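Local coordinates for capsule biosynthesis protein CapD proenzyme (Bacillus anthracis, PDB 3G9K) that cuts the poly-gamma-D-glutamate capsule and, as a transpeptidase of the gamma-glutamyltransferase family, joins it by an amide bond to diaminopimelate in the peptidoglycan, at residues V58-S63 with D139-R144; E165-E168 with T172-Q175. One frame throughout, in Å; residues are numbered along the deposited sequence.

Both contacts lie in the large chain of the processed enzyme, on the same side of its centre, about 11 Å apart between centres. Helix 139-152 serves both: Leu141 and Arg144 meet the loop of contact 1, while on the same helix Thr142 OG1 lies 2.8 Å from Ile167 O of contact 2, a probable hydrogen bond. At the other end of contact 2, Gln175 OE1 packs 3.8 Å from Leu60 CD2, and Leu173 is touched by both Leu60 and Leu141. Contact 1 is probably the nearer to the catalytic site: its Glu59 bonds Thr2 of the other chain, close to the N-terminal end where Ntn-type enzymes carry their nucleophile.

Contact 1: residues V58-S63 with D139-R144; sequences VELHAS and DSLTMR
His61 faces helix 139-152 with its imidazole, and Arg144 lays its aliphatic stem over one face of that ring. This is a CH-pi contact: Arg144 CG stands 4.1 Å from the ring centroid, 26° off the normal, and comes closest to His61 CD2 at 3.7 Å. With His61 CG set between its own backbone N and carbonyl carbon (chi1 49°), the ring is carried up against the Arg144 stem. On the opposite face, towards the rim, lies Glu59 O, which also accepts the turn bond from Ala62 N.

Leu141 supplies the remaining packing. Its CD1 approaches His61 ND1 obliquely at 3.5 Å. The apolar pair is Leu141 CD2 with Leu60 CD2 at 4.2 Å, the two leucine side chains crossing at about a right angle. His61 ND1 is thus buried against a methyl, with no partner in the model.

Polar pairing across the contact is absent. Arg144 NE stays 5.2 Å from His61 NE2, and the guanidinium plane is turned 74° from the imidazole; that group instead makes a cation-pi contact with Phe23 of the other chain.

Just past the end of helix 44-58, Glu59 OE2 bonds Ser26 OG of its own chain and Glu59 OE1 bonds Thr2 OG1 of the other chain. The whole is a buried loop-on-helix packing at the interface of the two chains of an Ntn-type gamma-glutamyltransferase fold.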
ATOM      1  N   VAL A  58      -3.670 -14.763  -0.371  1.00 16.45           N
ATOM      2  CA  VAL A  58      -5.124 -14.653  -0.440  1.00 17.06           C
ATOM      3  C   VAL A  58      -5.591 -13.405  -1.189  1.00 16.73           C
ATOM      4  O   VAL A  58      -6.770 -13.308  -1.588  1.00 18.27           O
ATOM      5  CB  VAL A  58      -5.768 -14.703   0.997  1.00 17.83           C
ATOM      6  CG1 VAL A  58      -5.334 -15.984   1.748  1.00 15.57           C
ATOM      7  CG2 VAL A  58      -5.401 -13.440   1.819  1.00 16.09           C
ATOM      8  N   GLU A  59      -4.711 -12.419  -1.318  1.00 17.61           N
ATOM      9  CA  GLU A  59      -5.022 -11.207  -2.052  1.00 17.51           C
ATOM     10  C   GLU A  59      -4.005 -11.040  -3.190  1.00 17.12           C
ATOM     11  O   GLU A  59      -3.455  -9.978  -3.395  1.00 16.05           O
ATOM     12  CB  GLU A  59      -4.993  -9.992  -1.135  1.00 17.96           C
ATOM     13  CG  GLU A  59      -5.738  -8.860  -1.742  1.00 17.92           C
ATOM     14  CD  GLU A  59      -5.577  -7.565  -0.968  1.00 20.69           C
ATOM     15  OE1 GLU A  59      -4.438  -7.253  -0.557  1.00 18.15           O
ATOM     16  OE2 GLU A  59      -6.598  -6.875  -0.781  1.00 25.73           O
ATOM     17  N   LEU A  60      -3.787 -12.142  -3.893  1.00 18.54           N
ATOM     18  CA  LEU A  60      -2.679 -12.351  -4.831  1.00 19.12           C
ATOM     19  C   LEU A  60      -2.629 -11.426  -6.033  1.00 19.65           C
ATOM     20  O   LEU A  60      -1.542 -11.193  -6.607  1.00 19.90           O
ATOM     21  CB  LEU A  60      -2.708 -13.816  -5.278  1.00 19.75           C
ATOM     22  CG  LEU A  60      -3.947 -14.240  -6.080  1.00 18.96           C
ATOM     23  CD1 LEU A  60      -3.515 -14.364  -7.588  1.00 20.58           C
ATOM     24  CD2 LEU A  60      -4.574 -15.531  -5.578  1.00 19.05           C
ATOM     25  N   HIS A  61      -3.776 -10.849  -6.367  1.00 18.76           N
ATOM     26  CA  HIS A  61      -3.854  -9.857  -7.451  1.00 17.92           C
ATOM     27  C   HIS A  61      -3.130  -8.603  -7.095  1.00 16.65           C
ATOM     28  O   HIS A  61      -2.653  -7.911  -7.981  1.00 16.61           O
ATOM     29  CB  HIS A  61      -5.303  -9.502  -7.807  1.00 18.55           C
ATOM     30  CG  HIS A  61      -6.173  -9.156  -6.639  1.00 18.49           C
ATOM     31  ND1 HIS A  61      -6.696 -10.117  -5.792  1.00 21.52           N
ATOM     32  CD2 HIS A  61      -6.598  -7.967  -6.171  1.00 21.26           C
ATOM     33  CE1 HIS A  61      -7.426  -9.524  -4.867  1.00 20.30           C
ATOM     34  NE2 HIS A  61      -7.401  -8.221  -5.087  1.00 20.60           N
ATOM     35  N   ALA A  62      -3.002  -8.332  -5.800  1.00 16.04           N
ATOM     36  CA  ALA A  62      -2.564  -6.983  -5.326  1.00 14.97           C
ATOM     37  C   ALA A  62      -1.145  -6.868  -4.807  1.00 14.88           C
ATOM     38  O   ALA A  62      -0.589  -5.770  -4.754  1.00 15.24           O
ATOM     39  CB  ALA A  62      -3.532  -6.499  -4.246  1.00 14.71           C
ATOM     40  N   SER A  63      -0.559  -7.956  -4.351  1.00 15.19           N
ATOM     41  CA  SER A  63       0.796  -7.938  -3.840  1.00 16.11           C
ATOM     42  C   SER A  63       1.284  -9.381  -3.799  1.00 16.79           C
ATOM     43  O   SER A  63       0.483 -10.314  -3.968  1.00 16.54           O
ATOM     44  CB  SER A  63       0.876  -7.333  -2.436  1.00 16.62           C
ATOM     45  OG  SER A  63       0.362  -8.220  -1.413  1.00 16.08           O
ATOM     46  N   ASP A 139     -15.728 -12.164  -3.821  1.00 34.49           N
ATOM     47  CA  ASP A 139     -16.230 -11.472  -5.001  1.00 34.75           C
ATOM     48  C   ASP A 139     -15.187 -10.598  -5.687  1.00 33.91           C
ATOM     49  O   ASP A 139     -15.212 -10.455  -6.904  1.00 34.23           O
ATOM     50  CB  ASP A 139     -17.465 -10.642  -4.630  1.00 35.58           C
ATOM     51  CG  ASP A 139     -18.636 -11.517  -4.182  1.00 38.93           C
ATOM     52  OD1 ASP A 139     -19.221 -12.233  -5.035  1.00 40.69           O
ATOM     53  OD2 ASP A 139     -18.959 -11.503  -2.965  1.00 44.35           O
ATOM     54  N   SER A 140     -14.274 -10.018  -4.921  1.00 32.41           N
ATOM     55  CA  SER A 140     -13.287  -9.116  -5.500  1.00 31.90           C
ATOM     56  C   SER A 140     -12.178  -9.840  -6.307  1.00 30.13           C
ATOM     57  O   SER A 140     -11.691  -9.329  -7.317  1.00 29.04           O
ATOM     58  CB  SER A 140     -12.647  -8.307  -4.398  1.00 32.20           C
ATOM     59  OG  SER A 140     -12.158  -9.202  -3.401  1.00 36.79           O
ATOM     60  N   LEU A 141     -11.749 -10.994  -5.838  1.00 28.41           N
ATOM     61  CA  LEU A 141     -10.769 -11.777  -6.594  1.00 28.14           C
ATOM     62  C   LEU A 141     -11.416 -12.316  -7.887  1.00 27.57           C
ATOM     63  O   LEU A 141     -10.803 -12.257  -8.951  1.00 26.40           O
ATOM     64  CB  LEU A 141     -10.191 -12.916  -5.759  1.00 27.48           C
ATOM     65  CG  LEU A 141      -9.199 -13.838  -6.492  1.00 27.58           C
ATOM     66  CD1 LEU A 141      -8.049 -13.061  -7.093  1.00 26.45           C
ATOM     67  CD2 LEU A 141      -8.683 -14.944  -5.587  1.00 26.70           C
ATOM     68  N   THR A 142     -12.650 -12.819  -7.813  1.00 27.94           N
ATOM     69  CA  THR A 142     -13.376 -13.198  -9.040  1.00 28.36           C
ATOM     70  C   THR A 142     -13.416 -12.060 -10.053  1.00 28.47           C
ATOM     71  O   THR A 142     -12.996 -12.218 -11.190  1.00 28.88           O
ATOM     72  CB  THR A 142     -14.810 -13.699  -8.750  1.00 28.45           C
ATOM     73  OG1 THR A 142     -14.756 -14.716  -7.743  1.00 30.75           O
ATOM     74  CG2 THR A 142     -15.444 -14.284 -10.010  1.00 28.67           C
HETATM   75  N   MSE A 143     -13.850 -10.929  -9.646  1.00 33.55           N
HETATM   76  CA  MSE A 143     -13.963  -9.790 -10.557  1.00 33.58           C
HETATM   77  C   MSE A 143     -12.604  -9.315 -11.101  1.00 33.01           C
HETATM   78  O   MSE A 143     -12.496  -8.935 -12.266  1.00 32.49           O
HETATM   79  CB  MSE A 143     -14.716  -8.643  -9.886  1.00 33.81           C
HETATM   80  CG  MSE A 143     -14.732  -7.369 -10.705  1.00 35.64           C
HETATM   81 SE   MSE A 143     -13.281  -6.202 -10.202  0.50 37.52          SE
HETATM   82  CE  MSE A 143     -14.324  -5.125  -8.964  1.00 37.60           C
ATOM     83  N   ARG A 144     -11.585  -9.251 -10.254  1.00 27.44           N
ATOM     84  CA  ARG A 144     -10.240  -8.985 -10.704  1.00 27.49           C
ATOM     85  C   ARG A 144      -9.763  -9.942 -11.793  1.00 25.83           C
ATOM     86  O   ARG A 144      -9.156  -9.503 -12.781  1.00 25.72           O
ATOM     87  CB  ARG A 144      -9.284  -9.047  -9.520  1.00 27.73           C
ATOM     88  CG  ARG A 144      -9.285  -7.752  -8.727  1.00 29.89           C
ATOM     89  CD  ARG A 144      -8.387  -6.758  -9.383  1.00 37.50           C
ATOM     90  NE  ARG A 144      -8.851  -5.402  -9.168  1.00 41.16           N
ATOM     91  CZ  ARG A 144      -9.740  -4.763  -9.925  1.00 43.19           C
ATOM     92  NH1 ARG A 144     -10.284  -5.341 -10.984  1.00 45.55           N
ATOM     93  NH2 ARG A 144     -10.092  -3.523  -9.614  1.00 42.22           N
TER

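Contact 2: residues E165-E168 with T172-Q175; sequences EPIE and TLIQ
The Thr172-Leu173 peptide is the flat group that Ile167 meets; no aromatic ring or side-chain amide takes part. Ile167 CD1 lies above the plane of that peptide but offset, just beyond the carbonyl oxygen and displaced to the nitrogen side of the C=O bond. It is 3.9 Å from Thr172 O, with a C=O to CD1 angle near 96°, which makes this a broadside touch against the carbonyl oxygen. Meanwhile the edge of the strand is used elsewhere: Leu173 pairs through its backbone with Phe135.

The same methyl also carries the apolar half of the contact. Ile167 CD1 packs against Leu173 CB at 3.9 Å and lies 4.2 Å from Leu173 CD1, so one terminal carbon fills the angle between the strand backbone and the root of the leucine. What brings it there is an extended chain: CG1 is anti to the backbone N (chi1 -174°) and chi2 is also near 180°, which lets the side chain span backbones whose CA atoms, in Ile167 and Leu173, are 7.8 Å apart. Thr172 contributes its main chain, its CB pointing away from the loop.

With no hydrogen bond between the segments, polar ties run outward. Ile167 makes a backbone hydrogen bond with Phe160, and Gln175 NE2 donates to Val57 O at the end of helix 44-58.

Seen in the fold, residues 165-168 follow helix 139-152, with Pro166 resting on Thr142, Leu145 and Asp146. Residues 172-173 pair antiparallel with strand 135-136, and Gln175 takes the N-cap position of helix 176-188. Ile167 touches Leu145 of helix 139-152 and Leu173 of the short two-stranded sheet, with Val137 touching both Ile167 and Leu173.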
ATOM      1  N   GLU A 165     -13.351 -20.112 -16.968  1.00 34.89           N
ATOM      2  CA  GLU A 165     -13.961 -18.923 -16.380  1.00 34.32           C
ATOM      3  C   GLU A 165     -13.333 -18.611 -15.016  1.00 33.41           C
ATOM      4  O   GLU A 165     -12.845 -19.514 -14.354  1.00 32.48           O
ATOM      5  CB  GLU A 165     -15.462 -19.148 -16.217  1.00 35.25           C
ATOM      6  CG  GLU A 165     -16.205 -19.450 -17.544  1.00 36.19           C
ATOM      7  CD  GLU A 165     -16.399 -18.224 -18.391  1.00 40.80           C
ATOM      8  OE1 GLU A 165     -17.035 -17.270 -17.909  1.00 42.87           O
ATOM      9  OE2 GLU A 165     -15.909 -18.197 -19.547  1.00 45.99           O
ATOM     10  N   PRO A 166     -13.361 -17.333 -14.593  1.00 32.66           N
ATOM     11  CA  PRO A 166     -12.818 -16.946 -13.273  1.00 32.75           C
ATOM     12  C   PRO A 166     -13.384 -17.774 -12.142  1.00 32.53           C
ATOM     13  O   PRO A 166     -14.598 -17.943 -12.087  1.00 31.91           O
ATOM     14  CB  PRO A 166     -13.288 -15.506 -13.090  1.00 32.46           C
ATOM     15  CG  PRO A 166     -13.618 -15.007 -14.454  1.00 33.24           C
ATOM     16  CD  PRO A 166     -13.909 -16.190 -15.335  1.00 32.61           C
ATOM     17  N   ILE A 167     -12.525 -18.253 -11.231  1.00 32.15           N
ATOM     18  CA  ILE A 167     -12.971 -19.048 -10.082  1.00 32.37           C
ATOM     19  C   ILE A 167     -14.022 -18.239  -9.329  1.00 32.83           C
ATOM     20  O   ILE A 167     -13.882 -17.023  -9.157  1.00 32.00           O
ATOM     21  CB  ILE A 167     -11.782 -19.511  -9.163  1.00 31.79           C
ATOM     22  CG1 ILE A 167     -12.280 -20.458  -8.068  1.00 30.69           C
ATOM     23  CG2 ILE A 167     -11.045 -18.315  -8.572  1.00 29.18           C
ATOM     24  CD1 ILE A 167     -11.178 -21.188  -7.278  1.00 31.50           C
ATOM     25  N   GLU A 168     -15.098 -18.911  -8.936  1.00 34.68           N
ATOM     26  CA  GLU A 168     -16.307 -18.232  -8.431  1.00 35.47           C
ATOM     27  C   GLU A 168     -16.195 -17.951  -6.945  1.00 35.66           C
ATOM     28  O   GLU A 168     -15.577 -18.706  -6.204  1.00 36.13           O
ATOM     29  CB  GLU A 168     -17.577 -19.072  -8.713  1.00 35.71           C
ATOM     30  CG  GLU A 168     -17.771 -19.369 -10.181  1.00 36.97           C
ATOM     31  CD  GLU A 168     -19.082 -20.054 -10.499  1.00 38.51           C
ATOM     32  OE1 GLU A 168     -19.331 -21.188 -10.004  1.00 41.84           O
ATOM     33  OE2 GLU A 168     -19.857 -19.455 -11.280  1.00 42.90           O
ATOM     34  N   THR A 172     -13.078 -22.789  -3.099  1.00 28.98           N
ATOM     35  CA  THR A 172     -11.772 -22.909  -2.454  1.00 28.42           C
ATOM     36  C   THR A 172     -10.661 -22.898  -3.507  1.00 27.63           C
ATOM     37  O   THR A 172     -10.648 -23.728  -4.422  1.00 27.70           O
ATOM     38  CB  THR A 172     -11.666 -24.179  -1.615  1.00 28.30           C
ATOM     39  OG1 THR A 172     -12.625 -24.121  -0.559  1.00 29.37           O
ATOM     40  CG2 THR A 172     -10.263 -24.342  -1.018  1.00 28.25           C
ATOM     41  N   LEU A 173      -9.771 -21.917  -3.408  1.00 25.35           N
ATOM     42  CA  LEU A 173      -8.591 -21.881  -4.272  1.00 24.46           C
ATOM     43  C   LEU A 173      -7.391 -22.432  -3.537  1.00 23.03           C
ATOM     44  O   LEU A 173      -6.996 -21.874  -2.501  1.00 23.06           O
ATOM     45  CB  LEU A 173      -8.315 -20.439  -4.684  1.00 23.50           C
ATOM     46  CG  LEU A 173      -7.030 -20.175  -5.467  1.00 23.79           C
ATOM     47  CD1 LEU A 173      -6.988 -20.985  -6.780  1.00 20.32           C
ATOM     48  CD2 LEU A 173      -6.918 -18.678  -5.682  1.00 23.36           C
ATOM     49  N   ILE A 174      -6.820 -23.502  -4.102  1.00 21.92           N
ATOM     50  CA  ILE A 174      -5.642 -24.205  -3.614  1.00 21.60           C
ATOM     51  C   ILE A 174      -4.473 -23.865  -4.562  1.00 20.40           C
ATOM     52  O   ILE A 174      -4.649 -23.856  -5.784  1.00 20.53           O
ATOM     53  CB  ILE A 174      -5.804 -25.750  -3.589  1.00 21.44           C
ATOM     54  CG1 ILE A 174      -6.854 -26.170  -2.520  1.00 22.25           C
ATOM     55  CG2 ILE A 174      -4.463 -26.385  -3.302  1.00 20.78           C
ATOM     56  CD1 ILE A 174      -7.404 -27.700  -2.605  1.00 22.11           C
ATOM     57  N   GLN A 175      -3.329 -23.506  -3.973  1.00 20.86           N
ATOM     58  CA  GLN A 175      -2.126 -23.038  -4.714  1.00 20.52           C
ATOM     59  C   GLN A 175      -0.874 -23.865  -4.360  1.00 20.19           C
ATOM     60  O   GLN A 175       0.044 -23.401  -3.653  1.00 18.45           O
ATOM     61  CB  GLN A 175      -1.879 -21.521  -4.469  1.00 20.23           C
ATOM     62  CG  GLN A 175      -2.947 -20.598  -5.056  1.00 19.72           C
ATOM     63  CD  GLN A 175      -2.726 -19.143  -4.757  1.00 20.30           C
ATOM     64  OE1 GLN A 175      -2.154 -18.403  -5.558  1.00 19.61           O
ATOM     65  NE2 GLN A 175      -3.196 -18.719  -3.598  1.00 15.44           N
TER